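Local structure of DUF2020 domain-containing protein (Corynebacterium diphtheriae, 3V7B) at residues A[76-79]-A[80-83]; A[89-92]-A[93-97]; A[130-134]-A[135-139]. The protein is of unknown function and carries a DUF2020 domain, a family grouped with the Mog1p/PsbP-like proteins. All coordinates share one frame; numbering follows the deposited sequence.

Overall arrangement
The three contacts are local turns and helix starts on one chain, placed round a mixed helix and antiparallel-sheet fold. They come in series along the chain. Contact 1 (76-83) leads from strand 69-75 into helix 79-89. Contact 2 (89-97) leaves the far end of that helix and turns into edge strand 96-98. Contact 3 (130-139) joins strand 124-130 to helix 135-149. Centres of contacts 1 and 2 are about 17 Å apart, those of 2 and 3 about 14 Å, and those of 1 and 3 about 25 Å, on opposite sides of the chain's centre. None touches another. Arg108 of strand 105-111 bonds to Pro97 O of contact 2 and is salt-bridged to Glu139 of contact 3.

Contact 1. Residues A[76-79]-A[80-83]; sequences MPSE and EEAI
Ser78 and Glu81 meet at the start of helix 79-89. Ser78 OG accepts the backbone N-H of Glu81, with 3.0 Å from OG to N and an N-H...O angle of 161°. The hydroxyl gets there because chi1 of 65° sets OG between the backbone N and the carbonyl carbon. Glu81 CB then lies against the same oxygen, 3.5 Å from Ser78 OG. The first helical turn is closed by Ala82 N to Ser78 O and by Ile83 N to Glu79 O. The second bond, 2.8 Å from Ile83 N to Glu79 O, runs almost in line with the carbonyl.

Met76, a selenomethionine, folds back over this turn. Its chain is bent at chi2 and chi3. Met76 CG sits 3.6 Å from Ala82 N and 4.1 Å from Ala82 CB. The methyl Met76 CE reaches the carboxylate of Glu81, 3.6 Å from Glu81 OE1, and the two side chains cross at a slant. Glu81 OE2 pairs with Arg84 as a salt bridge. On another side of the turn the extended chain of Glu79 passes Ile83, with Glu79 CG 3.8 Å from Ile83 CD1. Glu79, Ala82 and Ile83 also touch Gln120 of strand 114-121. The arrangement is a serine N-cap, where a side-chain oxygen accepts a backbone N-H in the first turn of a helix.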
# COMPACT_ATOMS: atom_id res chain seq x y z
N MSE A 76 -12.97 -4.58 -2.79
CA MSE A 76 -13.99 -3.83 -3.56
C MSE A 76 -15.22 -4.73 -3.84
O MSE A 76 -15.14 -5.95 -3.75
CB MSE A 76 -13.44 -3.29 -4.88
CG MSE A 76 -12.19 -2.36 -4.73
SE MSE A 76 -12.42 -0.90 -3.40
CE MSE A 76 -13.48 0.28 -4.52
N PRO A 77 -16.39 -4.11 -4.13
CA PRO A 77 -17.64 -4.83 -4.52
C PRO A 77 -17.55 -5.61 -5.79
O PRO A 77 -18.39 -6.49 -6.04
CB PRO A 77 -18.66 -3.70 -4.76
CG PRO A 77 -18.12 -2.52 -4.07
CD PRO A 77 -16.62 -2.64 -4.04
N SER A 78 -16.57 -5.27 -6.63
CA SER A 78 -16.30 -6.00 -7.86
C SER A 78 -14.84 -5.89 -8.30
O SER A 78 -14.06 -5.04 -7.82
CB SER A 78 -17.12 -5.46 -9.04
OG SER A 78 -16.69 -4.13 -9.31
N GLU A 79 -14.49 -6.75 -9.25
CA GLU A 79 -13.15 -6.75 -9.86
C GLU A 79 -12.97 -5.47 -10.65
O GLU A 79 -11.90 -4.84 -10.61
CB GLU A 79 -12.96 -7.99 -10.75
CG GLU A 79 -11.75 -7.95 -11.58
CD GLU A 79 -11.39 -9.31 -12.14
OE1 GLU A 79 -10.51 -9.25 -12.98
OE2 GLU A 79 -11.97 -10.36 -11.72
N GLU A 80 -14.04 -5.05 -11.34
CA GLU A 80 -14.02 -3.77 -12.05
C GLU A 80 -13.59 -2.62 -11.16
O GLU A 80 -12.80 -1.75 -11.56
CB GLU A 80 -15.42 -3.42 -12.61
CG GLU A 80 -15.43 -2.18 -13.49
CD GLU A 80 -14.63 -2.40 -14.79
OE1 GLU A 80 -13.37 -2.45 -14.76
OE2 GLU A 80 -15.25 -2.58 -15.86
N GLU A 81 -14.18 -2.58 -9.98
CA GLU A 81 -13.82 -1.53 -9.04
C GLU A 81 -12.37 -1.70 -8.49
O GLU A 81 -11.70 -0.71 -8.22
CB GLU A 81 -14.86 -1.43 -7.91
CG GLU A 81 -16.11 -0.65 -8.31
CD GLU A 81 -15.78 0.87 -8.42
OE1 GLU A 81 -15.16 1.43 -7.48
OE2 GLU A 81 -16.14 1.52 -9.41
N ALA A 82 -11.92 -2.94 -8.29
CA ALA A 82 -10.54 -3.18 -7.88
C ALA A 82 -9.60 -2.70 -8.97
O ALA A 82 -8.56 -2.16 -8.70
CB ALA A 82 -10.26 -4.60 -7.56
N ILE A 83 -9.97 -2.88 -10.23
CA ILE A 83 -9.14 -2.36 -11.35
C ILE A 83 -9.11 -0.85 -11.36
O ILE A 83 -8.09 -0.24 -11.69
CB ILE A 83 -9.62 -2.96 -12.74
CG1 ILE A 83 -9.38 -4.44 -12.81
CG2 ILE A 83 -8.94 -2.25 -13.90
CD1 ILE A 83 -10.21 -5.26 -13.84

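Contact 2. Residues A[89-92]-A[93-97]; sequences AAPI and DTTEP
The backbone turns back on itself from Pro91 to Thr94, whose CA atoms are 5.5 Å apart, and Thr94 N donates to Pro91 O at 3.1 Å. This bond is fairly straight, with an N-H...O angle of 165°. It closes a beta turn with Ile92 and Asp93 at its corners.

Pro91 O has a second donor, the hydroxyl of Thr95, 2.9 Å from Pro91 O to Thr95 OG1. The two donors come from opposite faces of the carbonyl plane, each more than 50° out of it. A chi1 of 66° lets Thr95 aim OG1 at this oxygen while its methyl CG2 lies 3.7 Å from Ala90 CA. The side chains of Pro91 and Thr95 cross at about a right angle. Thr94 OG1 sits over one face of the Pro91 ring, 3.3 Å from Pro91 CB. It also makes a weak hydrogen bond to Pro91 O. Water 1 donates to both Ile92 O, at 2.8 Å, and Thr95 O, and so bridges two carbonyls of the turn, three residues apart.

Ala90 is the first residue past the helical part of helix 79-89. Its side chain touches Ala118 of strand 114-121, and Ala89 rests on Val127 and Trp129 of strand 124-130. Beyond the turn, Glu96 pairs through its backbone with Arg108 of strand 105-111; strand 96-98 is the outermost strand on this side of the sheet within the chain.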
# COMPACT_ATOMS: atom_id res chain seq x y z
N ALA A 89 -4.12 4.44 -8.82
CA ALA A 89 -2.83 4.49 -8.10
C ALA A 89 -1.63 4.42 -9.05
O ALA A 89 -0.61 5.04 -8.81
CB ALA A 89 -2.74 3.39 -7.08
N ALA A 90 -1.80 3.66 -10.15
CA ALA A 90 -0.74 3.32 -11.13
C ALA A 90 -1.30 3.51 -12.53
O ALA A 90 -1.70 2.54 -13.15
CB ALA A 90 -0.15 1.90 -10.90
N PRO A 91 -1.29 4.76 -13.02
CA PRO A 91 -1.99 5.02 -14.32
C PRO A 91 -1.33 4.27 -15.49
O PRO A 91 -0.10 4.14 -15.53
CB PRO A 91 -1.88 6.56 -14.50
CG PRO A 91 -1.72 7.08 -13.09
CD PRO A 91 -0.96 6.01 -12.30
N ILE A 92 -2.17 3.92 -16.46
CA ILE A 92 -1.85 3.01 -17.54
C ILE A 92 -0.72 3.64 -18.32
O ILE A 92 0.21 2.93 -18.67
CB ILE A 92 -3.03 2.77 -18.49
CG1 ILE A 92 -4.15 1.97 -17.83
CG2 ILE A 92 -2.59 2.00 -19.74
CD1 ILE A 92 -3.73 0.61 -17.36
N ASP A 93 -0.72 4.96 -18.50
CA ASP A 93 0.34 5.56 -19.33
C ASP A 93 1.57 6.04 -18.65
O ASP A 93 2.46 6.63 -19.31
CB ASP A 93 -0.25 6.70 -20.16
CG ASP A 93 -0.88 7.79 -19.32
OD1 ASP A 93 -0.53 7.87 -18.12
OD2 ASP A 93 -1.71 8.55 -19.88
N THR A 94 1.67 5.85 -17.35
CA THR A 94 2.79 6.38 -16.59
C THR A 94 3.49 5.31 -15.77
O THR A 94 4.39 5.62 -15.03
CB THR A 94 2.37 7.55 -15.64
OG1 THR A 94 1.37 7.12 -14.68
CG2 THR A 94 1.91 8.74 -16.41
N THR A 95 3.03 4.05 -15.86
CA THR A 95 3.60 3.01 -15.08
C THR A 95 3.82 1.79 -15.96
O THR A 95 3.21 1.70 -17.08
CB THR A 95 2.69 2.64 -13.86
OG1 THR A 95 1.47 2.07 -14.32
CG2 THR A 95 2.42 3.95 -12.95
N GLU A 96 4.61 0.85 -15.44
CA GLU A 96 4.90 -0.40 -16.14
C GLU A 96 4.17 -1.55 -15.50
O GLU A 96 3.63 -1.42 -14.35
CB GLU A 96 6.42 -0.64 -16.27
CG GLU A 96 7.11 -0.73 -14.93
CD GLU A 96 8.57 -1.09 -14.95
OE1 GLU A 96 9.18 -1.17 -16.02
OE2 GLU A 96 9.10 -1.31 -13.85
N PRO A 97 4.03 -2.67 -16.23
CA PRO A 97 3.23 -3.72 -15.64
C PRO A 97 3.86 -4.26 -14.37
O PRO A 97 5.07 -4.29 -14.26
CB PRO A 97 3.20 -4.80 -16.70
CG PRO A 97 3.47 -4.07 -17.98
CD PRO A 97 4.38 -2.94 -17.63
O HOH W 1 2.73 2.62 -19.75

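Contact 3. Residues A[130-134]-A[135-139]; sequences SNQQQ and SLKAE
The link between strand 124-130 and helix 135-149 is a loop in which the side chains of Gln132 and Gln134 meet Lys137 of the helix. Lys137 stretches back along Gln134, and the two side chains lie side by side and point the same way. CG is anti to the carbonyl carbon in lysine (chi1 -71°), and the chain is extended beyond it. Lys137 NZ arrives 3.2 Å from Gln134 OE1 and 3.3 Å from Gln132 OE1. Both bonds are weak. The stronger partner of NZ is the backbone O of Asn40, at the end of helix 33-40, so the amine ties this loop to that helix. The aliphatic part packs too: Lys137 CD is 3.8 Å from Gln132 CB. Lys137 CE makes a carbon-to-oxygen contact, 3.3 Å from Gln134 OE1, beside the weak NZ bond.

At the start of the loop Ser130 OG accepts from Gln132 N at 2.8 Å, which makes an ST turn. The same OG is also hydrogen-bonded to Asn40 ND2. Gln132 NE2 donates to Asn131 OD1 at 2.8 Å from above the carbonyl plane, which probably helps to hold the amide with OE1 toward the lysine. Asn131 ND2 in turn bonds to Gln42 OE1. Lys137 N donates to Gln134 O at 3.0 Å, and the donor again lies above the carbonyl plane. Further along, Ala138 and Glu139 touch Tyr117 of strand 114-121, and Glu139 OE1 forms a salt bridge with Arg108.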
# COMPACT_ATOMS: atom_id res chain seq x y z
N SER A 130 5.77 4.30 -1.62
CA SER A 130 6.99 4.56 -0.88
C SER A 130 7.52 5.95 -1.22
O SER A 130 7.35 6.41 -2.33
CB SER A 130 8.07 3.55 -1.25
OG SER A 130 9.36 3.98 -0.82
N ASN A 131 8.20 6.56 -0.27
CA ASN A 131 8.83 7.88 -0.51
C ASN A 131 10.17 7.72 -1.22
O ASN A 131 10.83 8.72 -1.48
CB ASN A 131 8.97 8.73 0.79
CG ASN A 131 10.03 8.20 1.74
OD1 ASN A 131 10.58 7.12 1.55
ND2 ASN A 131 10.34 9.00 2.79
N GLN A 132 10.57 6.47 -1.49
CA GLN A 132 11.85 6.15 -2.13
C GLN A 132 11.72 6.05 -3.64
O GLN A 132 10.64 5.87 -4.15
CB GLN A 132 12.36 4.80 -1.57
CG GLN A 132 12.48 4.84 -0.07
CD GLN A 132 13.60 5.73 0.42
OE1 GLN A 132 14.71 5.66 -0.07
NE2 GLN A 132 13.33 6.57 1.41
N GLN A 133 12.84 6.12 -4.33
CA GLN A 133 12.81 6.16 -5.78
C GLN A 133 12.75 4.80 -6.42
O GLN A 133 12.42 4.71 -7.60
CB GLN A 133 14.03 6.88 -6.28
CG GLN A 133 14.07 8.30 -5.76
CD GLN A 133 15.02 9.15 -6.58
OE1 GLN A 133 15.07 9.02 -7.81
NE2 GLN A 133 15.78 10.01 -5.90
N GLN A 134 12.99 3.76 -5.63
CA GLN A 134 13.06 2.36 -6.14
C GLN A 134 11.78 1.64 -5.99
O GLN A 134 11.44 1.32 -4.87
CB GLN A 134 14.09 1.58 -5.38
CG GLN A 134 15.48 2.20 -5.41
CD GLN A 134 15.69 3.45 -4.50
OE1 GLN A 134 15.12 3.56 -3.41
NE2 GLN A 134 16.53 4.39 -4.99
N SER A 135 11.13 1.28 -7.09
CA SER A 135 9.81 0.63 -7.05
C SER A 135 9.96 -0.81 -6.48
O SER A 135 8.99 -1.40 -5.99
CB SER A 135 9.17 0.60 -8.45
OG SER A 135 9.95 -0.15 -9.35
N LEU A 136 11.19 -1.37 -6.55
CA LEU A 136 11.44 -2.64 -5.92
C LEU A 136 11.07 -2.60 -4.45
O LEU A 136 10.58 -3.55 -3.94
CB LEU A 136 12.91 -3.12 -6.10
CG LEU A 136 13.27 -4.53 -5.54
CD1 LEU A 136 12.30 -5.65 -5.96
CD2 LEU A 136 14.74 -4.90 -5.85
N LYS A 137 11.27 -1.48 -3.75
CA LYS A 137 10.94 -1.41 -2.33
C LYS A 137 9.44 -1.60 -2.05
O LYS A 137 9.03 -2.38 -1.18
CB LYS A 137 11.49 -0.12 -1.73
CG LYS A 137 13.01 -0.18 -1.62
CD LYS A 137 13.58 1.20 -1.25
CE LYS A 137 15.10 1.18 -1.11
NZ LYS A 137 15.61 2.46 -0.44
N ALA A 138 8.63 -0.93 -2.85
CA ALA A 138 7.19 -0.99 -2.83
C ALA A 138 6.73 -2.39 -3.23
O ALA A 138 5.80 -2.98 -2.63
CB ALA A 138 6.61 0.07 -3.79
N GLU A 139 7.40 -2.96 -4.21
CA GLU A 139 7.07 -4.32 -4.66
C GLU A 139 7.30 -5.35 -3.56
O GLU A 139 6.50 -6.21 -3.35
CB GLU A 139 7.89 -4.66 -5.87
CG GLU A 139 7.70 -6.08 -6.35
CD GLU A 139 8.43 -6.32 -7.68
OE1 GLU A 139 8.57 -5.37 -8.48
OE2 GLU A 139 8.82 -7.47 -7.89